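3-dehydroquinate dehydratase (Geobacillus kaustophilus, PDB 2YR1) probably catalyses the cis-dehydration of 3-dehydroquinate to 3-dehydroshikimate, the third step of the chorismate pathway, through a Schiff-base intermediate. Local coordinates at residues D60-V65 with R103-A108; L117-L122 with W141-R146. One frame throughout, in Å; residues are numbered along the deposited sequence.

Contact 1. Residues D60-V65 with R103-A108; sequences DDQERV and RRLIEA
Q62 reaches across to helix 99-112 and lays its carboxamide against the helix surface formed by R104, L105 and A108. CG stands anti to the carbonyl carbon (chi1 -74°) and the chain runs extended beyond it, which carries the amide over to the neighbouring helix. Q62 NE2 lies 3.7 Å from A108 CB, while Q62 OE1 sits 3.8 Å from L105 CA and 3.8 Å from R104 O, another acceptor, with which it cannot bond. No hydrogen bond links the amide to helix 99-112, and across this contact it packs only by van der Waals touch. Deeper in, V65 and L105 extend toward each other tip to tip: V65 CG1, anti to the backbone N (chi1 -173°), is the branch that meets L105 CD2, at 3.9 Å. V65 also lies beside W51, a predicted substrate-binding residue, and F56, whereas R104 turns its guanidinium to E101 in its own helix.

The start of helix 62-75 is organised by D61 at its N-cap. D61 OD1 accepts weak capping bonds from E63 N and R64 N, and D61 OD2 pairs with R64 NE by charge alone. With no hydrogen bond or salt bridge between the segments, the two outer helices of the barrel meet here through van der Waals contact, apolar at the buried V65-L105 pair and amide against methyl at the solvent-exposed Q62.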
loop_
_atom_site.group_PDB
_atom_site.type_symbol
_atom_site.label_atom_id
_atom_site.label_comp_id
_atom_site.label_asym_id
_atom_site.label_seq_id
_atom_site.Cartn_x
_atom_site.Cartn_y
_atom_site.Cartn_z
ATOM N N ASP A 60 -36.454 -16.032 8.233
ATOM C CA ASP A 60 -37.717 -15.901 8.940
ATOM C C ASP A 60 -37.907 -17.085 9.867
ATOM O O ASP A 60 -38.871 -17.129 10.632
ATOM C CB ASP A 60 -38.897 -15.867 7.964
ATOM C CG ASP A 60 -38.900 -14.639 7.064
ATOM O OD1 ASP A 60 -38.454 -13.560 7.511
ATOM O OD2 ASP A 60 -39.380 -14.756 5.913
ATOM N N ASP A 61 -36.992 -18.047 9.794
ATOM C CA ASP A 61 -37.093 -19.237 10.621
ATOM C C ASP A 61 -35.913 -19.385 11.570
ATOM O O ASP A 61 -34.850 -19.875 11.184
ATOM C CB ASP A 61 -37.201 -20.475 9.733
ATOM C CG ASP A 61 -37.933 -21.615 10.415
ATOM O OD1 ASP A 61 -37.575 -21.941 11.570
ATOM O OD2 ASP A 61 -38.864 -22.184 9.797
ATOM N N GLN A 62 -36.107 -18.972 12.819
ATOM C CA GLN A 62 -35.040 -19.054 13.802
ATOM C C GLN A 62 -34.492 -20.463 13.958
ATOM O O GLN A 62 -33.279 -20.645 14.083
ATOM C CB GLN A 62 -35.516 -18.538 15.167
ATOM C CG GLN A 62 -35.653 -17.033 15.238
ATOM C CD GLN A 62 -35.785 -16.508 16.658
ATOM O OE1 GLN A 62 -35.847 -15.302 16.869
ATOM N NE2 GLN A 62 -35.832 -17.408 17.634
ATOM N N GLU A 63 -35.374 -21.459 13.946
ATOM C CA GLU A 63 -34.942 -22.845 14.113
ATOM C C GLU A 63 -33.991 -23.226 12.992
ATOM O O GLU A 63 -33.021 -23.961 13.210
ATOM C CB GLU A 63 -36.146 -23.802 14.110
ATOM C CG GLU A 63 -35.851 -25.185 14.704
ATOM C CD GLU A 63 -36.979 -26.194 14.479
ATOM O OE1 GLU A 63 -38.161 -25.856 14.734
ATOM O OE2 GLU A 63 -36.675 -27.330 14.049
ATOM N N ARG A 64 -34.283 -22.734 11.788
ATOM C CA ARG A 64 -33.445 -23.016 10.627
ATOM C C ARG A 64 -32.098 -22.298 10.785
ATOM O O ARG A 64 -31.041 -22.916 10.670
ATOM C CB ARG A 64 -34.138 -22.551 9.342
ATOM C CG ARG A 64 -35.475 -23.237 9.039
ATOM C CD ARG A 64 -35.809 -23.125 7.550
ATOM N NE ARG A 64 -37.230 -23.298 7.247
ATOM C CZ ARG A 64 -37.951 -24.383 7.533
ATOM N NH1 ARG A 64 -37.394 -25.423 8.147
ATOM N NH2 ARG A 64 -39.234 -24.431 7.187
ATOM N N VAL A 65 -32.145 -20.999 11.066
ATOM C CA VAL A 65 -30.925 -20.222 11.246
ATOM C C VAL A 65 -30.082 -20.822 12.365
ATOM O O VAL A 65 -28.896 -21.111 12.176
ATOM C CB VAL A 65 -31.233 -18.764 11.595
ATOM C CG1 VAL A 65 -29.938 -17.962 11.611
ATOM C CG2 VAL A 65 -32.215 -18.178 10.596
ATOM N N ARG A 103 -32.956 -8.167 15.692
ATOM C CA ARG A 103 -32.424 -8.095 17.054
ATOM C C ARG A 103 -32.815 -9.305 17.876
ATOM O O ARG A 103 -32.038 -9.793 18.697
ATOM C CB ARG A 103 -32.893 -6.807 17.737
ATOM C CG ARG A 103 -32.190 -5.583 17.184
ATOM C CD ARG A 103 -32.540 -4.304 17.924
ATOM N NE ARG A 103 -33.921 -3.893 17.697
ATOM C CZ ARG A 103 -34.424 -2.739 18.117
ATOM N NH1 ARG A 103 -33.657 -1.885 18.778
ATOM N NH2 ARG A 103 -35.694 -2.443 17.889
ATOM N N ARG A 104 -34.024 -9.801 17.637
ATOM C CA ARG A 104 -34.513 -10.966 18.344
ATOM C C ARG A 104 -33.716 -12.159 17.843
ATOM O O ARG A 104 -33.299 -13.019 18.627
ATOM C CB ARG A 104 -36.007 -11.144 18.069
ATOM C CG ARG A 104 -36.845 -11.357 19.308
ATOM C CD ARG A 104 -38.313 -11.040 19.024
ATOM N NE ARG A 104 -38.837 -11.791 17.886
ATOM C CZ ARG A 104 -39.393 -11.230 16.815
ATOM N NH1 ARG A 104 -39.499 -9.908 16.736
ATOM N NH2 ARG A 104 -39.837 -11.988 15.820
ATOM N N LEU A 105 -33.483 -12.197 16.532
ATOM C CA LEU A 105 -32.718 -13.283 15.929
ATOM C C LEU A 105 -31.278 -13.179 16.408
ATOM O O LEU A 105 -30.632 -14.192 16.695
ATOM C CB LEU A 105 -32.752 -13.182 14.402
ATOM C CG LEU A 105 -32.664 -14.473 13.588
ATOM C CD1 LEU A 105 -32.504 -14.104 12.111
ATOM C CD2 LEU A 105 -31.501 -15.327 14.047
ATOM N N ILE A 106 -30.768 -11.952 16.494
ATOM C CA ILE A 106 -29.396 -11.767 16.950
ATOM C C ILE A 106 -29.286 -12.292 18.385
ATOM O O ILE A 106 -28.347 -12.998 18.729
ATOM C CB ILE A 106 -28.976 -10.278 16.906
ATOM C CG1 ILE A 106 -28.900 -9.793 15.457
ATOM C CG2 ILE A 106 -27.618 -10.101 17.569
ATOM C CD1 ILE A 106 -28.675 -8.289 15.325
ATOM N N GLU A 107 -30.268 -11.969 19.218
ATOM C CA GLU A 107 -30.236 -12.436 20.599
ATOM C C GLU A 107 -30.289 -13.947 20.625
ATOM O O GLU A 107 -29.466 -14.608 21.266
ATOM C CB GLU A 107 -31.409 -11.862 21.396
ATOM C CG GLU A 107 -31.254 -12.086 22.891
ATOM C CD GLU A 107 -32.385 -11.475 23.680
ATOM O OE1 GLU A 107 -33.472 -12.099 23.721
ATOM O OE2 GLU A 107 -32.188 -10.367 24.240
ATOM N N ALA A 108 -31.256 -14.501 19.905
ATOM C CA ALA A 108 -31.410 -15.943 19.838
ATOM C C ALA A 108 -30.121 -16.579 19.350
ATOM O O ALA A 108 -29.709 -17.616 19.856
ATOM C CB ALA A 108 -32.548 -16.298 18.906
#

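Contact 2. Residues L117-L122 with W141-R146; sequences LVDYEL and WLVVSR
Strands 117-121 and 141-148 are parallel neighbours in the barrel of this type I dehydroquinase, and L117 to E121 pair in register with W141 to S145. Their backbone bonds run from V118 N to W141 O (3.0 Å) through to L122 N, which meets S145 O at 2.8 Å and 178°. The side chains of L117 and W141 cross obliquely, with L117 CD1 3.5 Å from W141 CB. On the opposite face, L142 CD1 lies against Y120 CB, and V144 CG1 packs on L122 CB at 3.5 Å.

Helix 127-137 links the strands as a beta-alpha-beta crossover, and its V131 packs on Y120 and L142. The face bearing D119, V143 and S145 turns to the predicted active site. The D119 carboxylate reaches S145 because CG swings away from the backbone N (chi1 179°): S145 OG donates to D119 OD1 at 2.7 Å, on the syn side, 17° out of plane. S145 OG also bonds H147 NE2, the predicted proton donor/acceptor, putting D119 in its second shell, and D119 OD2 keeps long, weak ion pairs with R86 and K174. Replacing D119 with an alanine would probably leave the S145 hydroxyl without this carboxylate partner and freer to turn.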
loop_
_atom_site.group_PDB
_atom_site.type_symbol
_atom_site.label_atom_id
_atom_site.label_comp_id
_atom_site.label_asym_id
_atom_site.label_seq_id
_atom_site.Cartn_x
_atom_site.Cartn_y
_atom_site.Cartn_z
ATOM N N LEU A 117 -18.649 -13.083 17.327
ATOM C CA LEU A 117 -18.752 -11.659 17.076
ATOM C C LEU A 117 -20.081 -11.413 16.392
ATOM O O LEU A 117 -20.623 -12.292 15.709
ATOM C CB LEU A 117 -17.661 -11.166 16.116
ATOM C CG LEU A 117 -16.126 -11.321 16.142
ATOM C CD1 LEU A 117 -15.478 -10.247 16.976
ATOM C CD2 LEU A 117 -15.747 -12.699 16.573
ATOM N N VAL A 118 -20.582 -10.199 16.554
ATOM C CA VAL A 118 -21.812 -9.768 15.914
ATOM C C VAL A 118 -21.569 -8.366 15.346
ATOM O O VAL A 118 -21.059 -7.496 16.048
ATOM C CB VAL A 118 -22.997 -9.685 16.919
ATOM C CG1 VAL A 118 -24.163 -9.031 16.266
ATOM C CG2 VAL A 118 -23.403 -11.070 17.386
ATOM N N ASP A 119 -21.922 -8.164 14.075
ATOM C CA ASP A 119 -21.778 -6.875 13.414
ATOM C C ASP A 119 -23.130 -6.147 13.451
ATOM O O ASP A 119 -24.154 -6.700 13.051
ATOM C CB ASP A 119 -21.336 -7.061 11.951
ATOM C CG ASP A 119 -21.200 -5.732 11.199
ATOM O OD1 ASP A 119 -22.077 -4.861 11.361
ATOM O OD2 ASP A 119 -20.227 -5.556 10.434
ATOM N N TYR A 120 -23.135 -4.913 13.943
ATOM C CA TYR A 120 -24.369 -4.139 14.003
ATOM C C TYR A 120 -24.088 -2.724 13.512
ATOM O O TYR A 120 -23.017 -2.169 13.772
ATOM C CB TYR A 120 -24.915 -4.108 15.429
ATOM C CG TYR A 120 -26.406 -3.937 15.485
ATOM C CD1 TYR A 120 -27.249 -4.882 14.905
ATOM C CD2 TYR A 120 -26.982 -2.842 16.133
ATOM C CE1 TYR A 120 -28.622 -4.750 14.967
ATOM C CE2 TYR A 120 -28.363 -2.701 16.202
ATOM C CZ TYR A 120 -29.178 -3.663 15.615
ATOM O OH TYR A 120 -30.551 -3.544 15.673
ATOM N N GLU A 121 -25.066 -2.144 12.822
ATOM C CA GLU A 121 -24.935 -0.820 12.226
ATOM C C GLU A 121 -24.988 0.359 13.191
ATOM O O GLU A 121 -25.923 0.476 13.994
ATOM C CB GLU A 121 -26.033 -0.627 11.170
ATOM C CG GLU A 121 -26.672 -1.938 10.678
ATOM C CD GLU A 121 -25.773 -2.732 9.742
ATOM O OE1 GLU A 121 -25.982 -2.681 8.507
ATOM O OE2 GLU A 121 -24.854 -3.406 10.249
ATOM N N LEU A 122 -24.001 1.247 13.086
ATOM C CA LEU A 122 -23.966 2.429 13.936
ATOM C C LEU A 122 -25.220 3.239 13.660
ATOM O O LEU A 122 -25.767 3.885 14.548
ATOM C CB LEU A 122 -22.727 3.293 13.644
ATOM C CG LEU A 122 -22.603 4.483 14.615
ATOM C CD1 LEU A 122 -21.157 4.803 14.880
ATOM C CD2 LEU A 122 -23.325 5.695 14.048
ATOM N N TRP A 141 -18.564 -10.510 21.142
ATOM C CA TRP A 141 -17.945 -9.237 20.804
ATOM C C TRP A 141 -18.839 -8.434 19.884
ATOM O O TRP A 141 -19.559 -8.990 19.061
ATOM C CB TRP A 141 -16.598 -9.466 20.145
ATOM C CG TRP A 141 -15.644 -10.175 21.048
ATOM C CD1 TRP A 141 -15.358 -11.507 21.061
ATOM C CD2 TRP A 141 -14.826 -9.577 22.059
ATOM N NE1 TRP A 141 -14.401 -11.775 22.007
ATOM C CE2 TRP A 141 -14.057 -10.606 22.635
ATOM C CE3 TRP A 141 -14.668 -8.266 22.531
ATOM C CZ2 TRP A 141 -13.136 -10.369 23.662
ATOM C CZ3 TRP A 141 -13.752 -8.029 23.553
ATOM C CH2 TRP A 141 -12.996 -9.080 24.106
ATOM N N LEU A 142 -18.799 -7.118 20.036
ATOM C CA LEU A 142 -19.628 -6.260 19.223
ATOM C C LEU A 142 -18.829 -5.391 18.274
ATOM O O LEU A 142 -17.984 -4.596 18.694
ATOM C CB LEU A 142 -20.505 -5.362 20.099
ATOM C CG LEU A 142 -21.428 -4.433 19.301
ATOM C CD1 LEU A 142 -22.412 -5.287 18.533
ATOM C CD2 LEU A 142 -22.158 -3.470 20.226
ATOM N N VAL A 143 -19.110 -5.570 16.987
ATOM C CA VAL A 143 -18.490 -4.787 15.936
ATOM C C VAL A 143 -19.551 -3.764 15.519
ATOM O O VAL A 143 -20.664 -4.144 15.154
ATOM C CB VAL A 143 -18.136 -5.682 14.699
ATOM C CG1 VAL A 143 -17.593 -4.822 13.561
ATOM C CG2 VAL A 143 -17.126 -6.739 15.089
ATOM N N VAL A 144 -19.249 -2.476 15.601
ATOM C CA VAL A 144 -20.206 -1.486 15.158
ATOM C C VAL A 144 -19.666 -0.895 13.880
ATOM O O VAL A 144 -18.566 -0.320 13.854
ATOM C CB VAL A 144 -20.438 -0.393 16.176
ATOM C CG1 VAL A 144 -21.452 0.631 15.608
ATOM C CG2 VAL A 144 -20.987 -1.028 17.468
ATOM N N SER A 145 -20.457 -1.011 12.820
ATOM C CA SER A 145 -20.016 -0.566 11.519
ATOM C C SER A 145 -20.850 0.458 10.784
ATOM O O SER A 145 -21.976 0.792 11.170
ATOM C CB SER A 145 -19.829 -1.792 10.626
ATOM O OG SER A 145 -21.036 -2.526 10.494
ATOM N N ARG A 146 -20.260 0.930 9.694
ATOM C CA ARG A 146 -20.838 1.916 8.806
ATOM C C ARG A 146 -20.241 1.609 7.444
ATOM O O ARG A 146 -19.025 1.439 7.337
ATOM C CB ARG A 146 -20.404 3.318 9.208
ATOM C CG ARG A 146 -21.204 4.422 8.546
ATOM C CD ARG A 146 -22.601 4.515 9.174
ATOM N NE ARG A 146 -23.104 5.889 9.209
ATOM C CZ ARG A 146 -23.551 6.547 8.145
ATOM N NH1 ARG A 146 -23.567 5.950 6.962
ATOM N NH2 ARG A 146 -23.965 7.805 8.265
#

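In the fold
From the N terminus, the chain enters helix 62-75, passes through strand 81-84 and returns along helix 99-112, where contact 1 closes a loop of 37 residues. Strand 117-121 follows directly, and contact 2 closes a shorter loop of 18 residues when strand 141-148 comes in beside it. The contacts are thus in series, neither nested nor crossed, with centres about 17 Å apart. Contact 1 joins two neighbouring helices in the outer layer of the barrel; contact 2 joins two strands of its inner wall. Helix 99-112 bridges them: I106 CD1 packs 3.6 Å from Y120 CE1, and I106 also touches V118, so helix 99-112 packs against strand 117-121.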